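Side-chain contacts in tyrocidine synthase 2 (Brevibacillus parabrevis, PDB 6TA8), which is a non-ribosomal peptide synthetase, represented here by a chain with the two-lobed fold of a condensation domain: residues 273-276 / 277-281; 76-79 / 80-83. All coordinates share one frame; numbering follows the deposited sequence.

Contact 1. Residues 273-276 / 277-281; sequences YHTE and MNDLL
Asp279 OD2 has two partners, neither of them close, at the start of helix 277-293: it accepts the backbone N-H of Glu276, with N to OD2 at 3.3 Å, and forms a long, weak ion pair with Arg351 of helix 339-351. The N-H points well at the oxygen (161°) but reaches it from above the carboxylate plane. With CG anti to its own carbonyl carbon (chi1 -69°), Asp279 folds its carboxylate back over the first turn, beside the chain that leads into the helix. The same turn is closed in the other direction by Asp279 N, which donates to Glu276 O at 3.3 Å; this bond is more bent and meets the carbonyl from above its plane. Glu276 sits at the N-cap, yet its side chain bends at chi2 and runs away from the turn. Glu276 OE1 receives a weak bond from a water at 3.4 Å, and that water accepts Met277 N at 2.6 Å, so the first helical N-H is served through solvent. The two acidic groups stay apart, OE1 of Glu276 lying 6.5 Å from OD2 of Asp279, and the helix start would probably favour Asp279 as an anion. One residue earlier, Thr275 crosses Asp279 obliquely, its CB 3.6 Å from OD2, and meets Leu280 at about a right angle. The threonine hydroxyl lies between backbone N and carbonyl carbon (chi1 53°), where Thr275 OG1 rests 3.8 Å from Leu280 CD2; buried there, it has no polar partner in the model. Leu280 also touches Ile462 of helix 445-466. Asp279, at N3, thus supplies one half of a capping box by accepting the N-H of the N-cap residue Glu276; the reciprocal half is missing, since Asp279 N bonds to Glu276 O instead.

Contact 2. Residues 76-79 / 80-83; sequences FQQI and VEHH
Val80 N donates to Phe76 O at 3.0 Å, an almost straight i to i+4 bond in the last turns of helix 69-82, which ends here in the condensation-domain fold. His82 N follows onto Gln78 O with a more bent geometry (145°), and His83 N, the first residue to leave helical angles, still reaches Ile79 O at 2.8 Å. Beyond these bonds, two arginines serve acceptors of the helix. Arg108 bonds to Gln77 O and makes a salt bridge with Glu81 OE2, so the 3.9 Å between that oxygen and Gln78 OE1 is a secondary approach. Arg87 bonds to Val80 O and, weakly, to Glu81 O, placing positive charge at the helix's C-terminal end, where it would probably be welcome. Both histidines use NE2 for partners beyond the helix: His82 weakly with Pro195 O, His83 with Asp178 OD2 of helix 169-187. Their rings touch edge to face, His82 ND1 standing 3.8 Å above the His83 ring plane. With CG anti to its carbonyl carbon (chi1 -57°), His83 turns its ring back along the helix, and its CD2 edge meets Ile79 CG2 in plane at 4.0 Å.

In the fold
Contacts 1 and 2 mark opposite ends of two different helices: 273-281 opens helix 277-293, and 76-83 closes helix 69-82. They do not touch. Their centres are 37 Å apart, their nearest atoms about 24 Å, and they lie on opposite sides of the chain's centre, 20 and 22 Å from it. This fits the two-lobed build of condensation domains, with contact 2 in the N-terminal lobe and contact 1 in the C-terminal one. Contact 1 packs among helices 339-351 and 445-466 and strand 383-390, whereas contact 2 leans on helix 169-187; its His83 also touches Ile320, a residue from the later half of the chain.

Contact 1. Residues 273-276 / 277-281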
loop_
_atom_site.group_PDB
_atom_site.type_symbol
_atom_site.label_atom_id
_atom_site.label_comp_id
_atom_site.label_asym_id
_atom_site.label_seq_id
_atom_site.Cartn_x
_atom_site.Cartn_y
_atom_site.Cartn_z
ATOM N N TYR A 273 -7.080 19.119 -19.002
ATOM C CA TYR A 273 -6.848 19.862 -17.773
ATOM C C TYR A 273 -5.416 19.714 -17.278
ATOM O O TYR A 273 -5.054 20.337 -16.274
ATOM C CB TYR A 273 -7.821 19.401 -16.680
ATOM C CG TYR A 273 -9.266 19.776 -16.926
ATOM C CD1 TYR A 273 -10.092 18.965 -17.693
ATOM C CD2 TYR A 273 -9.804 20.934 -16.382
ATOM C CE1 TYR A 273 -11.413 19.302 -17.918
ATOM C CE2 TYR A 273 -11.125 21.280 -16.602
ATOM C CZ TYR A 273 -11.925 20.459 -17.369
ATOM O OH TYR A 273 -13.239 20.798 -17.591
ATOM N N HIS A 274 -4.601 18.921 -17.969
ATOM C CA HIS A 274 -3.245 18.560 -17.553
ATOM C C HIS A 274 -3.214 18.170 -16.076
ATOM O O HIS A 274 -2.534 18.772 -15.245
ATOM C CB HIS A 274 -2.251 19.675 -17.866
ATOM C CG HIS A 274 -1.382 19.381 -19.049
ATOM N ND1 HIS A 274 -0.343 18.475 -19.000
ATOM C CD2 HIS A 274 -1.408 19.853 -20.317
ATOM C CE1 HIS A 274 0.239 18.410 -20.185
ATOM N NE2 HIS A 274 -0.389 19.236 -21.002
ATOM N N THR A 275 -3.986 17.133 -15.770
ATOM C CA THR A 275 -4.081 16.576 -14.434
ATOM C C THR A 275 -3.199 15.337 -14.326
ATOM O O THR A 275 -2.461 14.977 -15.246
ATOM C CB THR A 275 -5.534 16.229 -14.099
ATOM O OG1 THR A 275 -6.075 15.395 -15.132
ATOM C CG2 THR A 275 -6.372 17.490 -13.981
ATOM N N GLU A 276 -3.278 14.681 -13.178
ATOM C CA GLU A 276 -2.695 13.367 -12.971
ATOM C C GLU A 276 -3.804 12.407 -12.554
ATOM O O GLU A 276 -4.977 12.780 -12.469
ATOM C CB GLU A 276 -1.568 13.423 -11.933
ATOM C CG GLU A 276 -0.533 14.518 -12.188
ATOM C CD GLU A 276 0.429 14.189 -13.323
ATOM O OE1 GLU A 276 0.218 13.177 -14.025
ATOM O OE2 GLU A 276 1.402 14.950 -13.511
ATOM N N MET A 277 -3.423 11.154 -12.297
ATOM C CA MET A 277 -4.421 10.135 -11.984
ATOM C C MET A 277 -5.172 10.464 -10.699
ATOM O O MET A 277 -6.396 10.304 -10.630
ATOM C CB MET A 277 -3.757 8.765 -11.875
ATOM C CG MET A 277 -4.717 7.660 -11.486
ATOM S SD MET A 277 -5.865 7.261 -12.815
ATOM C CE MET A 277 -4.722 6.738 -14.087
ATOM N N ASN A 278 -4.458 10.928 -9.673
ATOM C CA ASN A 278 -5.083 11.179 -8.380
ATOM C C ASN A 278 -6.082 12.329 -8.423
ATOM O O ASN A 278 -6.965 12.394 -7.562
ATOM C CB ASN A 278 -4.011 11.458 -7.326
ATOM C CG ASN A 278 -3.474 10.187 -6.694
ATOM O OD1 ASN A 278 -4.238 9.344 -6.225
ATOM N ND2 ASN A 278 -2.154 10.042 -6.683
ATOM N N ASP A 279 -5.970 13.230 -9.401
ATOM C CA ASP A 279 -6.902 14.351 -9.484
ATOM C C ASP A 279 -8.290 13.883 -9.907
ATOM O O ASP A 279 -9.297 14.260 -9.295
ATOM C CB ASP A 279 -6.371 15.406 -10.455
ATOM C CG ASP A 279 -5.142 16.119 -9.929
ATOM O OD1 ASP A 279 -4.995 16.223 -8.693
ATOM O OD2 ASP A 279 -4.321 16.578 -10.752
ATOM N N LEU A 280 -8.363 13.059 -10.953
ATOM C CA LEU A 280 -9.655 12.623 -11.473
ATOM C C LEU A 280 -10.312 11.588 -10.567
ATOM O O LEU A 280 -11.540 11.578 -10.426
ATOM C CB LEU A 280 -9.486 12.064 -12.885
ATOM C CG LEU A 280 -8.779 12.983 -13.884
ATOM C CD1 LEU A 280 -8.635 12.302 -15.236
ATOM C CD2 LEU A 280 -9.523 14.303 -14.018
ATOM N N LEU A 281 -9.516 10.715 -9.946
ATOM C CA LEU A 281 -10.087 9.681 -9.089
ATOM C C LEU A 281 -10.656 10.263 -7.802
ATOM O O LEU A 281 -11.652 9.746 -7.280
ATOM C CB LEU A 281 -9.032 8.622 -8.767
ATOM C CG LEU A 281 -8.610 7.715 -9.924
ATOM C CD1 LEU A 281 -7.650 6.641 -9.439
ATOM C CD2 LEU A 281 -9.826 7.090 -10.589
HETATM O O HOH W 1 -0.994 10.267 -12.820
#

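Contact 2. Residues 76-79 / 80-83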
loop_
_atom_site.group_PDB
_atom_site.type_symbol
_atom_site.label_atom_id
_atom_site.label_comp_id
_atom_site.label_asym_id
_atom_site.label_seq_id
_atom_site.Cartn_x
_atom_site.Cartn_y
_atom_site.Cartn_z
ATOM N N PHE A 76 16.011 -16.111 -4.213
ATOM C CA PHE A 76 15.624 -15.432 -2.981
ATOM C C PHE A 76 16.793 -15.309 -2.011
ATOM O O PHE A 76 16.846 -14.349 -1.231
ATOM C CB PHE A 76 14.454 -16.162 -2.323
ATOM C CG PHE A 76 13.113 -15.770 -2.877
ATOM C CD1 PHE A 76 12.469 -14.629 -2.427
ATOM C CD2 PHE A 76 12.501 -16.536 -3.855
ATOM C CE1 PHE A 76 11.238 -14.262 -2.939
ATOM C CE2 PHE A 76 11.271 -16.176 -4.370
ATOM C CZ PHE A 76 10.638 -15.037 -3.911
ATOM N N GLN A 77 17.735 -16.256 -2.037
ATOM C CA GLN A 77 18.940 -16.113 -1.226
ATOM C C GLN A 77 19.719 -14.862 -1.609
ATOM O O GLN A 77 20.361 -14.243 -0.752
ATOM C CB GLN A 77 19.825 -17.352 -1.366
ATOM C CG GLN A 77 19.361 -18.552 -0.552
ATOM C CD GLN A 77 19.714 -18.435 0.915
ATOM O OE1 GLN A 77 20.737 -17.854 1.275
ATOM N NE2 GLN A 77 18.866 -18.991 1.774
ATOM N N GLN A 78 19.673 -14.476 -2.884
ATOM C CA GLN A 78 20.338 -13.257 -3.326
ATOM C C GLN A 78 19.468 -12.024 -3.113
ATOM O O GLN A 78 19.994 -10.941 -2.833
ATOM C CB GLN A 78 20.728 -13.378 -4.801
ATOM C CG GLN A 78 21.550 -12.214 -5.329
ATOM C CD GLN A 78 22.936 -12.148 -4.718
ATOM O OE1 GLN A 78 23.469 -13.154 -4.246
ATOM N NE2 GLN A 78 23.528 -10.960 -4.725
ATOM N N ILE A 79 18.146 -12.168 -3.236
ATOM C CA ILE A 79 17.249 -11.032 -3.048
ATOM C C ILE A 79 17.307 -10.537 -1.610
ATOM O O ILE A 79 17.475 -9.338 -1.353
ATOM C CB ILE A 79 15.814 -11.411 -3.456
ATOM C CG1 ILE A 79 15.699 -11.517 -4.978
ATOM C CG2 ILE A 79 14.819 -10.399 -2.913
ATOM C CD1 ILE A 79 14.330 -11.942 -5.453
ATOM N N VAL A 80 17.172 -11.454 -0.647
ATOM C CA VAL A 80 17.162 -11.062 0.759
ATOM C C VAL A 80 18.530 -10.549 1.193
ATOM O O VAL A 80 18.628 -9.704 2.091
ATOM C CB VAL A 80 16.688 -12.241 1.629
ATOM C CG1 VAL A 80 16.536 -11.814 3.072
ATOM C CG2 VAL A 80 15.368 -12.782 1.103
ATOM N N GLU A 81 19.603 -11.035 0.567
ATOM C CA GLU A 81 20.926 -10.485 0.846
ATOM C C GLU A 81 21.080 -9.094 0.241
ATOM O O GLU A 81 21.698 -8.211 0.846
ATOM C CB GLU A 81 22.009 -11.428 0.318
ATOM C CG GLU A 81 23.256 -10.728 -0.200
ATOM C CD GLU A 81 24.455 -11.652 -0.285
ATOM O OE1 GLU A 81 25.597 -11.159 -0.163
ATOM O OE2 GLU A 81 24.256 -12.870 -0.478
ATOM N N HIS A 82 20.514 -8.878 -0.948
ATOM C CA HIS A 82 20.645 -7.584 -1.611
ATOM C C HIS A 82 19.818 -6.517 -0.905
ATOM O O HIS A 82 20.336 -5.458 -0.534
ATOM C CB HIS A 82 20.233 -7.706 -3.078
ATOM C CG HIS A 82 20.669 -6.553 -3.927
ATOM N ND1 HIS A 82 19.943 -5.386 -4.027
ATOM C CD2 HIS A 82 21.757 -6.389 -4.716
ATOM C CE1 HIS A 82 20.565 -4.552 -4.841
ATOM N NE2 HIS A 82 21.669 -5.135 -5.272
ATOM N N HIS A 83 18.528 -6.778 -0.711
ATOM C CA HIS A 83 17.629 -5.834 -0.051
ATOM C C HIS A 83 17.663 -6.114 1.446
ATOM O O HIS A 83 17.007 -7.036 1.936
ATOM C CB HIS A 83 16.221 -5.950 -0.626
ATOM C CG HIS A 83 16.161 -5.741 -2.108
ATOM N ND1 HIS A 83 16.291 -4.498 -2.689
ATOM C CD2 HIS A 83 15.994 -6.617 -3.127
ATOM C CE1 HIS A 83 16.204 -4.616 -4.001
ATOM N NE2 HIS A 83 16.023 -5.892 -4.294
#